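Local coordinates for 5-ketofructose reductase (Gluconobacter sp., PDB 7COK), which catalyses the reduction of 5-ketofructose, probably to fructose with NADPH as the hydride donor, as a member of the shikimate dehydrogenase family, at residues Q255-V260 with G265-S270; A114-V119 with E219-D224. One frame throughout, in Å; residues are numbered along the deposited sequence.

Contact 1 (Q255-V260 with G265-S270)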
loop_
_atom_site.group_PDB
_atom_site.type_symbol
_atom_site.label_atom_id
_atom_site.label_comp_id
_atom_site.label_asym_id
_atom_site.label_seq_id
_atom_site.Cartn_x
_atom_site.Cartn_y
_atom_site.Cartn_z
ATOM N N GLN A 255 -9.330 -19.367 2.233
ATOM C CA GLN A 255 -8.909 -18.481 3.311
ATOM C C GLN A 255 -8.854 -17.025 2.823
ATOM O O GLN A 255 -9.288 -16.096 3.517
ATOM C CB GLN A 255 -7.536 -18.905 3.784
ATOM C CG GLN A 255 -7.053 -18.138 4.981
ATOM C CD GLN A 255 -5.987 -18.892 5.750
ATOM O OE1 GLN A 255 -5.702 -18.534 6.879
ATOM N NE2 GLN A 255 -5.407 -19.954 5.147
ATOM N N GLY A 256 -8.333 -16.836 1.618
ATOM C CA GLY A 256 -8.319 -15.496 0.997
ATOM C C GLY A 256 -9.709 -14.978 0.723
ATOM O O GLY A 256 -9.969 -13.780 0.899
ATOM N N VAL A 257 -10.588 -15.857 0.231
ATOM C CA VAL A 257 -11.989 -15.479 -0.010
ATOM C C VAL A 257 -12.669 -15.031 1.288
ATOM O O VAL A 257 -13.294 -13.961 1.334
ATOM C CB VAL A 257 -12.792 -16.602 -0.689
ATOM C CG1 VAL A 257 -14.304 -16.299 -0.720
ATOM C CG2 VAL A 257 -12.275 -16.845 -2.097
ATOM N N ILE A 258 -12.534 -15.844 2.341
ATOM C CA ILE A 258 -13.106 -15.507 3.647
ATOM C C ILE A 258 -12.575 -14.183 4.193
ATOM O O ILE A 258 -13.367 -13.384 4.699
ATOM C CB ILE A 258 -12.913 -16.675 4.641
ATOM C CG1 ILE A 258 -13.770 -17.882 4.229
ATOM C CG2 ILE A 258 -13.223 -16.268 6.089
ATOM C CD1 ILE A 258 -13.223 -19.199 4.748
ATOM N N GLY A 259 -11.266 -13.969 4.090
ATOM C CA GLY A 259 -10.629 -12.738 4.566
ATOM C C GLY A 259 -11.177 -11.507 3.862
ATOM O O GLY A 259 -11.495 -10.509 4.501
ATOM N N VAL A 260 -11.279 -11.580 2.538
ATOM C CA VAL A 260 -11.810 -10.456 1.774
ATOM C C VAL A 260 -13.303 -10.250 2.034
ATOM O O VAL A 260 -13.767 -9.107 2.056
ATOM C CB VAL A 260 -11.456 -10.564 0.284
ATOM C CG1 VAL A 260 -12.081 -9.437 -0.516
ATOM C CG2 VAL A 260 -9.944 -10.526 0.093
ATOM N N GLY A 265 -16.807 -7.212 2.271
ATOM C CA GLY A 265 -18.147 -7.693 1.943
ATOM C C GLY A 265 -18.330 -8.167 0.509
ATOM O O GLY A 265 -19.444 -8.126 0.005
ATOM N N ARG A 266 -17.238 -8.572 -0.144
ATOM C CA ARG A 266 -17.255 -9.141 -1.494
ATOM C C ARG A 266 -16.705 -10.553 -1.450
ATOM O O ARG A 266 -15.753 -10.821 -0.682
ATOM C CB ARG A 266 -16.403 -8.330 -2.479
ATOM C CG ARG A 266 -17.132 -7.264 -3.247
ATOM C CD ARG A 266 -16.749 -5.931 -2.657
ATOM N NE ARG A 266 -17.588 -4.866 -3.185
ATOM C CZ ARG A 266 -17.942 -3.789 -2.507
ATOM N NH1 ARG A 266 -17.557 -3.616 -1.236
ATOM N NH2 ARG A 266 -18.706 -2.888 -3.114
ATOM N N THR A 267 -17.283 -11.437 -2.267
ATOM C CA THR A 267 -16.807 -12.812 -2.431
ATOM C C THR A 267 -16.023 -12.857 -3.744
ATOM O O THR A 267 -16.619 -12.755 -4.838
ATOM C CB THR A 267 -17.991 -13.799 -2.442
ATOM O OG1 THR A 267 -18.645 -13.747 -1.166
ATOM C CG2 THR A 267 -17.547 -15.242 -2.738
ATOM N N LEU A 268 -14.696 -12.951 -3.646
ATOM C CA LEU A 268 -13.844 -13.025 -4.843
ATOM C C LEU A 268 -13.976 -14.360 -5.561
ATOM O O LEU A 268 -14.472 -15.337 -4.998
ATOM C CB LEU A 268 -12.375 -12.704 -4.525
ATOM C CG LEU A 268 -12.128 -11.359 -3.821
ATOM C CD1 LEU A 268 -10.641 -11.235 -3.516
ATOM C CD2 LEU A 268 -12.687 -10.152 -4.571
ATOM N N ASP A 269 -13.516 -14.369 -6.815
ATOM C CA ASP A 269 -13.612 -15.544 -7.673
ATOM C C ASP A 269 -12.516 -16.555 -7.305
ATOM O O ASP A 269 -11.311 -16.284 -7.487
ATOM C CB ASP A 269 -13.464 -15.089 -9.127
ATOM C CG ASP A 269 -13.643 -16.219 -10.116
ATOM O OD1 ASP A 269 -14.796 -16.632 -10.329
ATOM O OD2 ASP A 269 -12.634 -16.682 -10.676
ATOM N N SER A 270 -12.936 -17.729 -6.828
ATOM C CA SER A 270 -11.989 -18.790 -6.451
ATOM C C SER A 270 -11.165 -19.311 -7.622
ATOM O O SER A 270 -9.975 -19.586 -7.442
ATOM C CB SER A 270 -12.669 -19.971 -5.741
ATOM O OG SER A 270 -13.234 -19.584 -4.508
HETATM O O HOH W 1 -13.795 -12.720 -0.949
#

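Contact 2 (A114-V119 with E219-D224)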
loop_
_atom_site.group_PDB
_atom_site.type_symbol
_atom_site.label_atom_id
_atom_site.label_comp_id
_atom_site.label_asym_id
_atom_site.label_seq_id
_atom_site.Cartn_x
_atom_site.Cartn_y
_atom_site.Cartn_z
ATOM N N ALA A 114 -14.267 -24.518 4.873
ATOM C CA ALA A 114 -14.990 -24.210 3.635
ATOM C C ALA A 114 -14.787 -25.302 2.588
ATOM O O ALA A 114 -15.744 -25.735 1.952
ATOM C CB ALA A 114 -14.573 -22.859 3.085
ATOM N N SER A 115 -13.556 -25.776 2.405
ATOM C CA SER A 115 -13.326 -26.904 1.493
ATOM C C SER A 115 -14.141 -28.140 1.904
ATOM O O SER A 115 -14.774 -28.788 1.057
ATOM C CB SER A 115 -11.845 -27.257 1.441
ATOM O OG SER A 115 -11.089 -26.240 0.755
ATOM N N LEU A 116 -14.130 -28.445 3.209
ATOM C CA LEU A 116 -14.856 -29.605 3.757
ATOM C C LEU A 116 -16.344 -29.523 3.422
ATOM O O LEU A 116 -16.937 -30.504 2.952
ATOM C CB LEU A 116 -14.659 -29.723 5.279
ATOM C CG LEU A 116 -15.282 -31.000 5.872
ATOM C CD1 LEU A 116 -14.605 -32.264 5.358
ATOM C CD2 LEU A 116 -15.312 -30.946 7.391
ATOM N N LYS A 117 -16.921 -28.345 3.639
ATOM C CA LYS A 117 -18.350 -28.118 3.444
ATOM C C LYS A 117 -18.824 -28.338 2.003
ATOM O O LYS A 117 -20.021 -28.585 1.780
ATOM C CB LYS A 117 -18.744 -26.748 3.977
ATOM C CG LYS A 117 -18.844 -26.750 5.500
ATOM C CD LYS A 117 -19.068 -25.377 6.098
ATOM C CE LYS A 117 -19.431 -25.470 7.565
ATOM N NZ LYS A 117 -19.854 -24.144 8.097
ATOM N N THR A 118 -17.904 -28.299 1.035
ATOM C CA THR A 118 -18.264 -28.666 -0.353
ATOM C C THR A 118 -18.576 -30.150 -0.512
ATOM O O THR A 118 -19.177 -30.553 -1.521
ATOM C CB THR A 118 -17.199 -28.273 -1.413
ATOM O OG1 THR A 118 -16.003 -29.013 -1.201
ATOM C CG2 THR A 118 -16.888 -26.778 -1.375
ATOM N N VAL A 119 -18.137 -30.978 0.434
ATOM C CA VAL A 119 -18.342 -32.431 0.294
ATOM C C VAL A 119 -19.221 -33.053 1.378
ATOM O O VAL A 119 -19.908 -34.041 1.115
ATOM C CB VAL A 119 -17.016 -33.212 0.100
ATOM C CG1 VAL A 119 -16.320 -32.766 -1.186
ATOM C CG2 VAL A 119 -16.080 -33.062 1.292
ATOM N N GLU A 219 -15.209 -44.157 1.915
ATOM C CA GLU A 219 -16.088 -43.104 2.426
ATOM C C GLU A 219 -15.348 -41.996 3.175
ATOM O O GLU A 219 -15.910 -40.906 3.406
ATOM C CB GLU A 219 -17.106 -43.702 3.389
ATOM C CG GLU A 219 -18.278 -44.412 2.744
ATOM C CD GLU A 219 -19.388 -44.666 3.743
ATOM O OE1 GLU A 219 -20.049 -43.689 4.159
ATOM O OE2 GLU A 219 -19.591 -45.839 4.120
ATOM N N THR A 220 -14.108 -42.281 3.584
ATOM C CA THR A 220 -13.320 -41.322 4.367
ATOM C C THR A 220 -12.947 -40.147 3.484
ATOM O O THR A 220 -12.438 -40.325 2.376
ATOM C CB THR A 220 -12.041 -41.952 4.926
ATOM O OG1 THR A 220 -12.352 -43.202 5.544
ATOM C CG2 THR A 220 -11.405 -41.028 5.984
ATOM N N VAL A 221 -13.211 -38.945 3.985
ATOM C CA VAL A 221 -12.805 -37.702 3.323
ATOM C C VAL A 221 -11.357 -37.433 3.737
ATOM O O VAL A 221 -11.047 -37.433 4.922
ATOM C CB VAL A 221 -13.747 -36.545 3.704
ATOM C CG1 VAL A 221 -13.289 -35.234 3.073
ATOM C CG2 VAL A 221 -15.159 -36.876 3.257
ATOM N N VAL A 222 -10.482 -37.225 2.758
ATOM C CA VAL A 222 -9.050 -37.074 3.024
ATOM C C VAL A 222 -8.617 -35.687 2.544
ATOM O O VAL A 222 -8.822 -35.320 1.392
ATOM C CB VAL A 222 -8.226 -38.190 2.343
ATOM C CG1 VAL A 222 -6.774 -38.073 2.734
ATOM C CG2 VAL A 222 -8.727 -39.577 2.713
ATOM N N ALA A 223 -8.004 -34.921 3.445
ATOM C CA ALA A 223 -7.611 -33.530 3.168
ATOM C C ALA A 223 -6.135 -33.327 3.500
ATOM O O ALA A 223 -5.585 -34.003 4.381
ATOM C CB ALA A 223 -8.476 -32.588 3.976
ATOM N N ASP A 224 -5.527 -32.374 2.831
ATOM C CA ASP A 224 -4.133 -32.043 3.046
ATOM C C ASP A 224 -3.966 -30.534 3.020
ATOM O O ASP A 224 -4.383 -29.871 2.084
ATOM C CB ASP A 224 -3.281 -32.682 1.952
ATOM C CG ASP A 224 -1.812 -32.760 2.305
ATOM O OD1 ASP A 224 -1.301 -32.023 3.183
ATOM O OD2 ASP A 224 -1.138 -33.597 1.708
#

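Contact 1 (Q255-V260 with G265-S270)
Val-257 O and Arg-266 O both accept a hydrogen bond from the same water, which lies 2.6 Å from the first and 2.7 Å from the second. That water also accepts from Leu-268 N at 2.9 Å, so three bonds grip it and fix its orientation. No direct hydrogen bond crosses between helix residues 255-260 and residues 265-270; the polar link is this single molecule. Beside it the packing is apolar. Val-260 and Leu-268 meet at roughly a right angle, Leu-268 CD1 resting on Val-260 CG2 at 3.7 Å and on CG1 of the same valine at 3.8 Å. The chain has turned back on itself here: Gly-265, with a phi of 65°, leaves helix 248-264, and Asp-269 N-caps helix 270-281 through OD2 to Val-272 N. Both segments belong to the C-terminal domain of the shikimate dehydrogenase family. With an alanine here in place of Leu-268, Val-260 would probably lose the methyl and CG packing of this leucine, and a gap would open toward Tyr-31 of helix 23-34, which both side chains touch. Val-257 spreads its two methyls over the returning chain, CG1 reaching Thr-267 CG2 at 4.0 Å and CG2 lying 3.8 Å from Ser-270 OG. In Thr-267 the methyl is anti to the backbone N, which leaves OG1 on another side to hydrogen-bond Glu-261 OE2.

Contact 2 (A114-V119 with E219-D224)
Val-221 CG1 is the one atom of strand 221-224 on which both side chains from residues 114-119 converge. Leu-116 CD1 reaches it at 4.0 Å, and Val-119 CG2 stands equally far from this methyl, at 4.0 Å. The two approach directions, measured at Val-221 CG1, open by about 67°, so the methyl faces a shallow fork and is not squeezed between opposed groups. Both pairs meet obliquely, and the contact is purely apolar and small, burying 95 Å² in all. Torsions explain the reach: CG1 of Val-221 is anti to its backbone N (chi1 177°), and Leu-116 likewise extends CG away from its own N, which carries CD1 toward Val-221 CG1.

A second shell sets the two approaching residues. Val-119 N bonds to Leu-116 O at 2.8 Å, tying both prongs of the fork through the backbone. One residue earlier, Ser-115 O accepts twice from Thr-118, from N and, at 2.6 Å, from OG1, which lies in the carbonyl plane at a C=O...donor angle of 152°. This double grip holds the turn that brings Val-119 round toward the strand.

Farther out, strand 221-224 runs between strands 193-196 and 245-246 of a parallel sheet with the 3-2-1-4-5-6 order of a Rossmann fold, consistent with a nucleotide-binding domain. Leu-246 touches Leu-116, Val-119 and Val-221, extending the apolar patch onto the outermost strand, while Met-251 of helix 248-264 meets Ser-115 and Ala-223. Val-222 instead packs on Phe-234 and Ala-238 of helix 233-240.

How the contacts relate
From the N terminus, contact 2 comes first. Residues 114-119 meet residues 219-224 after about a hundred residues that include strands 126-130, 150-155, 175-180 and 193-196, so this closure spans much of the Rossmann-type sheet. Contact 1 opens only afterwards and is a short return from helix 248-264 to the loop after it, with four residues between its two segments. The two closures are in series and neither nest nor cross. Their centres lie about 19 Å apart, yet they touch where Ile-258 CD1 packs 4.2 Å from Ala-114 CB. Helix 248-264 supplies one side of contact 1 and passes beside contact 2, linking the Rossmann-type sheet to helix 23-34 of the substrate-binding region.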